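Local coordinates for protein extracellular ligand-binding receptor (Verminephrobacter eiseniae, PDB 4M88) that probably binds an amino acid or similar small solute outside the cytoplasm and delivers it to an ABC transporter, at residues V229-S234 against V253-D258. Numbering follows the deposited sequence.
Sequences VLSYVS and VQAFPD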
loop_
_atom_site.group_PDB
_atom_site.type_symbol
_atom_site.label_atom_id
_atom_site.label_comp_id
_atom_site.label_asym_id
_atom_site.label_seq_id
_atom_site.Cartn_x
_atom_site.Cartn_y
_atom_site.Cartn_z
ATOM N N VAL A 229 -9.769 6.111 6.174
ATOM C CA VAL A 229 -8.449 5.508 6.270
ATOM C C VAL A 229 -7.863 5.361 4.884
ATOM O O VAL A 229 -8.594 5.348 3.892
ATOM C CB VAL A 229 -8.492 4.119 6.949
ATOM C CG1 VAL A 229 -9.106 4.219 8.333
ATOM C CG2 VAL A 229 -9.262 3.128 6.090
ATOM N N LEU A 230 -6.537 5.253 4.815
ATOM C CA LEU A 230 -5.852 5.092 3.540
ATOM C C LEU A 230 -5.743 3.616 3.174
ATOM O O LEU A 230 -6.284 2.755 3.875
ATOM C CB LEU A 230 -4.464 5.733 3.607
ATOM C CG LEU A 230 -4.442 7.198 4.043
ATOM C CD1 LEU A 230 -3.014 7.752 4.016
ATOM C CD2 LEU A 230 -5.343 8.021 3.151
ATOM N N SER A 231 -5.034 3.332 2.083
ATOM C CA SER A 231 -4.973 1.985 1.513
ATOM C C SER A 231 -4.160 0.980 2.331
ATOM O O SER A 231 -3.233 0.370 1.796
ATOM C CB SER A 231 -4.382 2.045 0.106
ATOM O OG SER A 231 -5.273 2.656 -0.798
ATOM N N TYR A 232 -4.511 0.775 3.600
ATOM C CA TYR A 232 -3.694 -0.109 4.452
ATOM C C TYR A 232 -4.436 -1.161 5.273
ATOM O O TYR A 232 -3.814 -1.925 6.019
ATOM C CB TYR A 232 -2.784 0.729 5.348
ATOM C CG TYR A 232 -1.895 1.600 4.507
ATOM C CD1 TYR A 232 -0.942 1.031 3.678
ATOM C CD2 TYR A 232 -2.051 2.980 4.487
ATOM C CE1 TYR A 232 -0.141 1.810 2.869
ATOM C CE2 TYR A 232 -1.247 3.773 3.681
ATOM C CZ TYR A 232 -0.301 3.181 2.875
ATOM O OH TYR A 232 0.496 3.964 2.073
ATOM N N VAL A 233 -5.754 -1.203 5.138
ATOM C CA VAL A 233 -6.555 -2.197 5.849
ATOM C C VAL A 233 -7.637 -2.730 4.922
ATOM O O VAL A 233 -7.991 -2.067 3.942
ATOM C CB VAL A 233 -7.212 -1.604 7.116
ATOM C CG1 VAL A 233 -6.167 -1.257 8.145
ATOM C CG2 VAL A 233 -8.046 -0.386 6.768
ATOM N N SER A 234 -8.146 -3.927 5.214
ATOM C CA SER A 234 -9.284 -4.476 4.481
ATOM C C SER A 234 -10.531 -4.250 5.322
ATOM O O SER A 234 -10.440 -4.099 6.541
ATOM C CB SER A 234 -9.105 -5.973 4.196
ATOM O OG SER A 234 -9.209 -6.744 5.386
ATOM N N VAL A 253 -9.693 4.575 1.291
ATOM C CA VAL A 253 -9.186 5.029 -0.004
ATOM C C VAL A 253 -8.427 3.872 -0.618
ATOM O O VAL A 253 -7.492 3.342 -0.005
ATOM C CB VAL A 253 -8.234 6.204 0.137
ATOM C CG1 VAL A 253 -7.885 6.749 -1.229
ATOM C CG2 VAL A 253 -8.887 7.268 0.934
ATOM N N GLN A 254 -8.824 3.469 -1.819
ATOM C CA GLN A 254 -8.203 2.318 -2.475
ATOM C C GLN A 254 -7.244 2.769 -3.555
ATOM O O GLN A 254 -7.545 3.693 -4.306
ATOM C CB GLN A 254 -9.265 1.419 -3.100
ATOM C CG GLN A 254 -10.309 0.906 -2.125
ATOM C CD GLN A 254 -9.792 -0.179 -1.192
ATOM O OE1 GLN A 254 -8.605 -0.222 -0.841
ATOM N NE2 GLN A 254 -10.691 -1.065 -0.780
ATOM N N ALA A 255 -6.088 2.111 -3.639
ATOM C CA ALA A 255 -5.102 2.434 -4.665
ATOM C C ALA A 255 -5.231 1.482 -5.845
ATOM O O ALA A 255 -4.554 1.648 -6.864
ATOM C CB ALA A 255 -3.683 2.363 -4.090
ATOM N N PHE A 256 -6.112 0.499 -5.708
ATOM C CA PHE A 256 -6.273 -0.532 -6.730
ATOM C C PHE A 256 -7.752 -0.855 -6.844
ATOM O O PHE A 256 -8.511 -0.566 -5.906
ATOM C CB PHE A 256 -5.514 -1.794 -6.302
ATOM C CG PHE A 256 -4.052 -1.575 -6.089
ATOM C CD1 PHE A 256 -3.200 -1.442 -7.177
ATOM C CD2 PHE A 256 -3.523 -1.489 -4.804
ATOM C CE1 PHE A 256 -1.842 -1.239 -6.996
ATOM C CE2 PHE A 256 -2.165 -1.283 -4.615
ATOM C CZ PHE A 256 -1.323 -1.160 -5.716
ATOM N N PRO A 257 -8.170 -1.468 -7.970
ATOM C CA PRO A 257 -9.561 -1.938 -8.075
ATOM C C PRO A 257 -9.863 -2.918 -6.953
ATOM O O PRO A 257 -8.946 -3.495 -6.366
ATOM C CB PRO A 257 -9.589 -2.664 -9.428
ATOM C CG PRO A 257 -8.486 -2.014 -10.228
ATOM C CD PRO A 257 -7.405 -1.719 -9.210
ATOM N N ASP A 258 -11.135 -3.093 -6.629
ATOM C CA ASP A 258 -11.475 -3.948 -5.509
ATOM C C ASP A 258 -11.056 -5.384 -5.804
ATOM O O ASP A 258 -11.339 -5.897 -6.883
ATOM C CB ASP A 258 -12.976 -3.883 -5.220
ATOM C CG ASP A 258 -13.331 -4.569 -3.918
ATOM O OD1 ASP A 258 -13.446 -5.812 -3.939
ATOM O OD2 ASP A 258 -13.462 -3.866 -2.884
#
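Val253 N donates to Val229 O at 2.9 Å. The bond is nearly straight, with an N-H...O angle of 171°. Strand 227-229 ends here and its chain turns into the loop before helix 235-247, while the neighbouring parallel strand 250-254 continues to Gln254. Val229 also bonds through its backbone to Gly251, two residues earlier on that strand.

The next acceptor, Val253 O, is met by a side chain. Ser231 OG lies 2.5 Å from Val253 O, a very short approach. With chi1 at -70°, OG stands anti to the carbonyl carbon of Ser231 and reaches across to strand 250-254. Ser231 OG also hydrogen-bonds Glu128 OE2 of helix 125-138. Ala255 N is 3.0 Å from Ser231 OG, but the angle is too poor for a hydrogen bond.

Ser231 is the centre of an inverse gamma turn, in which Tyr232 N donates to Leu230 O at 2.7 Å. Ser231 O accepts from Arg122 NH1. Gln254 NE2 bonds Glu286 and Tyr357, outside the two segments. Apolar contact is slight: Leu230 CD2 meets Val253 CG2 at 4.2 Å, with Ile132 of helix 125-138 against both residues.

The C-terminal ends of two adjacent parallel strands, the first leading into helix 235-247 N-capped by Ser234, are characteristic of the alpha/beta sandwich lobes of periplasmic binding proteins.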